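Local coordinates for protein pumilio homology domain family member 4 (Saccharomyces cerevisiae, PDB 3BWT) that binds single-stranded mRNA sequence-specifically through its Pumilio-homology domain, a curved row of eight helical repeats, and takes part in gene regulation, at residues P85-I90 with R98-L103; T273-L278 with S307-P312. All blocks are in the same frame, centred on the assembly; numbering follows the deposited sequence.

Contact 1: residues P85-I90 with R98-L103; sequences PHFVEI and RALQKL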
loop_
_atom_site.group_PDB
_atom_site.type_symbol
_atom_site.label_atom_id
_atom_site.label_comp_id
_atom_site.label_asym_id
_atom_site.label_seq_id
_atom_site.Cartn_x
_atom_site.Cartn_y
_atom_site.Cartn_z
ATOM N N PRO A 85 6.386 17.179 -18.424
ATOM C CA PRO A 85 5.273 18.130 -18.301
ATOM C C PRO A 85 3.892 17.461 -18.383
ATOM O O PRO A 85 2.873 18.112 -18.171
ATOM C CB PRO A 85 5.465 19.049 -19.514
ATOM C CG PRO A 85 6.892 18.874 -19.915
ATOM C CD PRO A 85 7.213 17.455 -19.613
ATOM N N HIS A 86 3.856 16.175 -18.691
ATOM C CA HIS A 86 2.587 15.503 -18.886
ATOM C C HIS A 86 2.415 14.337 -17.926
ATOM O O HIS A 86 1.658 13.407 -18.183
ATOM C CB HIS A 86 2.483 15.037 -20.327
ATOM C CG HIS A 86 2.613 16.148 -21.309
ATOM N ND1 HIS A 86 3.793 16.428 -21.963
ATOM C CD2 HIS A 86 1.723 17.078 -21.719
ATOM C CE1 HIS A 86 3.615 17.473 -22.751
ATOM N NE2 HIS A 86 2.367 17.883 -22.624
ATOM N N PHE A 87 3.121 14.404 -16.808
ATOM C CA PHE A 87 3.126 13.308 -15.863
ATOM C C PHE A 87 1.747 13.026 -15.288
ATOM O O PHE A 87 1.405 11.873 -15.064
ATOM C CB PHE A 87 4.150 13.560 -14.760
ATOM C CG PHE A 87 5.516 13.072 -15.100
ATOM C CD1 PHE A 87 5.773 12.526 -16.349
ATOM C CD2 PHE A 87 6.549 13.169 -14.188
ATOM C CE1 PHE A 87 7.038 12.073 -16.676
ATOM C CE2 PHE A 87 7.813 12.726 -14.507
ATOM C CZ PHE A 87 8.063 12.177 -15.754
ATOM N N VAL A 88 0.952 14.068 -15.058
ATOM C CA VAL A 88 -0.396 13.875 -14.524
ATOM C C VAL A 88 -1.243 13.085 -15.513
ATOM O O VAL A 88 -1.880 12.097 -15.162
ATOM C CB VAL A 88 -1.098 15.217 -14.200
ATOM C CG1 VAL A 88 -2.580 15.006 -14.017
ATOM C CG2 VAL A 88 -0.495 15.842 -12.953
ATOM N N GLU A 89 -1.243 13.535 -16.758
ATOM C CA GLU A 89 -1.980 12.852 -17.802
ATOM C C GLU A 89 -1.552 11.393 -17.886
ATOM O O GLU A 89 -2.386 10.499 -17.998
ATOM C CB GLU A 89 -1.741 13.537 -19.144
ATOM C CG GLU A 89 -2.388 12.825 -20.311
ATOM C CD GLU A 89 -1.889 13.321 -21.644
ATOM O OE1 GLU A 89 -1.239 14.400 -21.701
ATOM O OE2 GLU A 89 -2.145 12.614 -22.635
ATOM N N ILE A 90 -0.246 11.164 -17.833
ATOM C CA ILE A 90 0.312 9.828 -17.978
ATOM C C ILE A 90 -0.019 8.951 -16.777
ATOM O O ILE A 90 -0.344 7.780 -16.934
ATOM C CB ILE A 90 1.834 9.877 -18.183
ATOM C CG1 ILE A 90 2.179 10.748 -19.393
ATOM C CG2 ILE A 90 2.401 8.485 -18.357
ATOM C CD1 ILE A 90 3.651 10.994 -19.569
ATOM N N ARG A 98 1.998 2.584 -15.993
ATOM C CA ARG A 98 2.955 1.483 -16.041
ATOM C C ARG A 98 4.248 1.906 -16.740
ATOM O O ARG A 98 5.353 1.545 -16.316
ATOM C CB ARG A 98 2.339 0.214 -16.654
ATOM C CG ARG A 98 1.662 -0.668 -15.596
ATOM C CD ARG A 98 1.221 -2.019 -16.130
ATOM N NE ARG A 98 -0.133 -1.993 -16.685
ATOM C CZ ARG A 98 -0.412 -1.751 -17.964
ATOM N NH1 ARG A 98 0.575 -1.507 -18.819
ATOM N NH2 ARG A 98 -1.676 -1.751 -18.390
ATOM N N ALA A 99 4.108 2.704 -17.790
ATOM C CA ALA A 99 5.267 3.217 -18.493
ATOM C C ALA A 99 6.066 4.144 -17.583
ATOM O O ALA A 99 7.289 4.157 -17.620
ATOM C CB ALA A 99 4.833 3.943 -19.737
ATOM N N LEU A 100 5.369 4.923 -16.765
ATOM C CA LEU A 100 6.025 5.935 -15.942
ATOM C C LEU A 100 6.678 5.314 -14.713
ATOM O O LEU A 100 7.643 5.855 -14.175
ATOM C CB LEU A 100 5.027 7.014 -15.535
ATOM C CG LEU A 100 5.477 8.147 -14.612
ATOM C CD1 LEU A 100 6.778 8.735 -15.068
ATOM C CD2 LEU A 100 4.405 9.205 -14.588
ATOM N N GLN A 101 6.150 4.179 -14.269
ATOM C CA GLN A 101 6.788 3.423 -13.205
ATOM C C GLN A 101 8.109 2.844 -13.705
ATOM O O GLN A 101 9.113 2.865 -12.997
ATOM C CB GLN A 101 5.875 2.306 -12.714
ATOM C CG GLN A 101 4.620 2.802 -12.027
ATOM C CD GLN A 101 3.712 1.674 -11.563
ATOM O OE1 GLN A 101 4.143 0.779 -10.850
ATOM N NE2 GLN A 101 2.445 1.726 -11.958
ATOM N N LYS A 102 8.110 2.340 -14.932
ATOM C CA LYS A 102 9.335 1.820 -15.532
ATOM C C LYS A 102 10.401 2.901 -15.687
ATOM O O LYS A 102 11.582 2.673 -15.405
ATOM C CB LYS A 102 9.057 1.187 -16.888
ATOM C CG LYS A 102 10.130 0.200 -17.307
ATOM C CD LYS A 102 10.059 -1.014 -16.419
ATOM C CE LYS A 102 11.070 -2.062 -16.800
ATOM N NZ LYS A 102 10.906 -3.241 -15.904
ATOM N N LEU A 103 9.981 4.072 -16.146
ATOM C CA LEU A 103 10.883 5.207 -16.258
ATOM C C LEU A 103 11.594 5.449 -14.933
ATOM O O LEU A 103 12.816 5.551 -14.879
ATOM C CB LEU A 103 10.114 6.451 -16.684
ATOM C CG LEU A 103 10.898 7.715 -17.043
ATOM C CD1 LEU A 103 10.162 8.503 -18.116
ATOM C CD2 LEU A 103 11.132 8.581 -15.818
#

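Contact 2: residues T273-L278 with S307-P312; sequences TGIQSL and SEIVAP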
loop_
_atom_site.group_PDB
_atom_site.type_symbol
_atom_site.label_atom_id
_atom_site.label_comp_id
_atom_site.label_asym_id
_atom_site.label_seq_id
_atom_site.Cartn_x
_atom_site.Cartn_y
_atom_site.Cartn_z
ATOM N N THR A 273 -20.849 -8.195 31.146
ATOM C CA THR A 273 -21.622 -7.383 30.220
ATOM C C THR A 273 -20.873 -7.152 28.899
ATOM O O THR A 273 -21.396 -7.437 27.818
ATOM C CB THR A 273 -22.026 -6.044 30.859
ATOM O OG1 THR A 273 -23.199 -6.243 31.660
ATOM C CG2 THR A 273 -22.332 -5.009 29.796
ATOM N N GLY A 274 -19.649 -6.644 28.987
ATOM C CA GLY A 274 -18.837 -6.437 27.805
ATOM C C GLY A 274 -18.594 -7.729 27.045
ATOM O O GLY A 274 -18.732 -7.793 25.820
ATOM N N ILE A 275 -18.221 -8.771 27.771
ATOM C CA ILE A 275 -17.947 -10.046 27.130
ATOM C C ILE A 275 -19.201 -10.612 26.472
ATOM O O ILE A 275 -19.131 -11.180 25.386
ATOM C CB ILE A 275 -17.311 -11.047 28.114
ATOM C CG1 ILE A 275 -15.809 -10.786 28.203
ATOM C CG2 ILE A 275 -17.564 -12.478 27.667
ATOM C CD1 ILE A 275 -15.205 -11.173 29.530
ATOM N N GLN A 276 -20.349 -10.443 27.120
ATOM C CA GLN A 276 -21.605 -10.894 26.541
ATOM C C GLN A 276 -21.913 -10.088 25.282
ATOM O O GLN A 276 -22.498 -10.596 24.322
ATOM C CB GLN A 276 -22.752 -10.755 27.542
ATOM C CG GLN A 276 -23.996 -11.555 27.153
ATOM C CD GLN A 276 -25.252 -11.072 27.852
ATOM O OE1 GLN A 276 -26.307 -11.700 27.751
ATOM N NE2 GLN A 276 -25.150 -9.948 28.555
ATOM N N SER A 277 -21.524 -8.819 25.304
ATOM C CA SER A 277 -21.654 -7.974 24.132
ATOM C C SER A 277 -20.813 -8.524 22.981
ATOM O O SER A 277 -21.285 -8.610 21.845
ATOM C CB SER A 277 -21.267 -6.533 24.460
ATOM O OG SER A 277 -22.168 -5.991 25.410
ATOM N N LEU A 278 -19.577 -8.912 23.278
ATOM C CA LEU A 278 -18.718 -9.514 22.267
ATOM C C LEU A 278 -19.295 -10.825 21.749
ATOM O O LEU A 278 -19.459 -11.009 20.543
ATOM C CB LEU A 278 -17.315 -9.753 22.811
ATOM C CG LEU A 278 -16.261 -8.659 22.676
ATOM C CD1 LEU A 278 -16.842 -7.298 22.948
ATOM C CD2 LEU A 278 -15.122 -8.964 23.625
ATOM N N SER A 307 -12.549 -17.924 30.096
ATOM C CA SER A 307 -13.408 -19.092 29.992
ATOM C C SER A 307 -14.559 -19.056 30.982
ATOM O O SER A 307 -15.697 -19.361 30.625
ATOM C CB SER A 307 -12.599 -20.363 30.203
ATOM O OG SER A 307 -11.798 -20.633 29.079
ATOM N N GLU A 308 -14.277 -18.684 32.226
ATOM C CA GLU A 308 -15.303 -18.817 33.257
ATOM C C GLU A 308 -16.403 -17.768 33.171
ATOM O O GLU A 308 -17.485 -17.953 33.726
ATOM C CB GLU A 308 -14.706 -18.915 34.666
ATOM C CG GLU A 308 -13.779 -17.787 35.078
ATOM C CD GLU A 308 -12.934 -18.171 36.288
ATOM O OE1 GLU A 308 -12.816 -19.397 36.557
ATOM O OE2 GLU A 308 -12.394 -17.254 36.957
ATOM N N ILE A 309 -16.139 -16.680 32.456
ATOM C CA ILE A 309 -17.182 -15.705 32.167
ATOM C C ILE A 309 -17.959 -16.074 30.910
ATOM O O ILE A 309 -19.168 -15.860 30.826
ATOM C CB ILE A 309 -16.608 -14.316 31.978
ATOM C CG1 ILE A 309 -15.995 -13.828 33.285
ATOM C CG2 ILE A 309 -17.694 -13.369 31.477
ATOM C CD1 ILE A 309 -15.447 -12.426 33.204
ATOM N N VAL A 310 -17.254 -16.639 29.940
ATOM C CA VAL A 310 -17.861 -17.020 28.673
ATOM C C VAL A 310 -18.779 -18.238 28.777
ATOM O O VAL A 310 -19.873 -18.241 28.211
ATOM C CB VAL A 310 -16.796 -17.314 27.602
ATOM C CG1 VAL A 310 -17.444 -17.935 26.369
ATOM C CG2 VAL A 310 -16.020 -16.046 27.245
ATOM N N ALA A 311 -18.331 -19.271 29.484
ATOM C CA ALA A 311 -19.044 -20.554 29.495
ATOM C C ALA A 311 -20.481 -20.510 30.052
ATOM O O ALA A 311 -21.361 -21.240 29.566
ATOM C CB ALA A 311 -18.215 -21.633 30.199
ATOM N N PRO A 312 -20.720 -19.671 31.079
ATOM C CA PRO A 312 -22.080 -19.484 31.597
ATOM C C PRO A 312 -23.019 -18.897 30.546
ATOM O O PRO A 312 -24.243 -19.072 30.626
ATOM C CB PRO A 312 -21.888 -18.476 32.734
ATOM C CG PRO A 312 -20.480 -18.631 33.143
ATOM C CD PRO A 312 -19.718 -18.970 31.899
#

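Contact 1: residues P85-I90 with R98-L103
Leu100 reaches from helix 96-106 into the angle between Phe87 and Ile90 of the short helix 87-92, and all three side chains are buried. The aromatic part is a CH-pi contact: Leu100 CD1 sits over one face of the Phe87 ring, 3.9 Å from the ring centroid and 21° off its normal. It is displaced toward the rim on the far side of the ring, about as near to CZ as to CE1. The other methyl, Leu100 CD2, lies toward the root of the ring, 4.0 Å from Phe87 CD1. With CG anti to the backbone N (chi1 177°), Leu100 holds its fork out toward helix 87-92, and both branches meet the ring.

The aliphatic part is looser. Ile90 CG2 stands 4.1 Å from Leu100 CB, against the root of the leucine rather than its fork. No hydrogen bond crosses between the segments; apolar packing joins them.

Both helices belong to Pumilio repeat 3; the next helix, 110-120, closes on Phe87 through Val116, Ser119 and Leu120. On the repeat-2 side Met55 of helix 51-55 touches Ile90, while Val136 of helix 133-143, in repeat 4, packs on Leu100.

Contact 2: residues T273-L278 with S307-P312
Ile275 of helix 256-279 meets Ile309 and Val310, consecutive residues near the end of helix 300-310, with both of its branches. Its long arm ends against Ile309, where Ile275 CD1 lies 3.8 Å from Ile309 CG2 and is also close to the CD1 methyl of the same residue. The short branch is shared: Ile275 CG2 is 3.9 Å from Val310 CG2 and equally near Ile309 CG2. That last methyl therefore nestles between the two branches of Ile275. The isoleucine side chains cross at about a right angle, so methyls meet methyls without the two chains running alongside each other. With CG1 of Ile309 anti to the carbonyl carbon (chi1 -65°), CG2 is the branch that points away from the backbone N, at Ile275.

The contact lies at the end of Pumilio repeat 8, near the C-terminal end of the all-helical PUF repeat array, and joins helix 256-279 to helix 300-310, with helix 284-298 between them in the sequence. Replacing Ile275 by an alanine would probably open a gap beside Ile309 and Val310, leaving their CG2 methyls without their mate on helix 256-279.

Farther out, Glu272 also touches Ile309, one turn before Gln276, whose side chain packs on Leu313. Within 273-278, Thr273 O accepts both Ser277 N and Ser277 OG from opposite faces of its carbonyl plane; the hydroxyl bond is 2.9 Å from OG to O. Leu278 turns to Ile237 and Ser240 of helix 236-240. On the partner helix, Ser307 OG hydrogen-bonds to Tyr303 O.

Contact 1 and contact 2 lie on opposite sides of the chain's centre, about 55 Å apart between centres and about 40 Å between nearest atoms, so neither touches the other. Contact 1 is an inner joint of the array, in repeat 3 with further repeats on both sides; contact 2 lies at repeat 8, near the C-terminal end. Both are apolar helix-helix packing, but the first links neighbouring helices only a few residues apart, whereas the second spans 28 residues. No RNA is present in this model. In PUF proteins the bases are read along the concave surface by side chains of each repeat's second helix, the counterpart of helix 96-106 in contact 1.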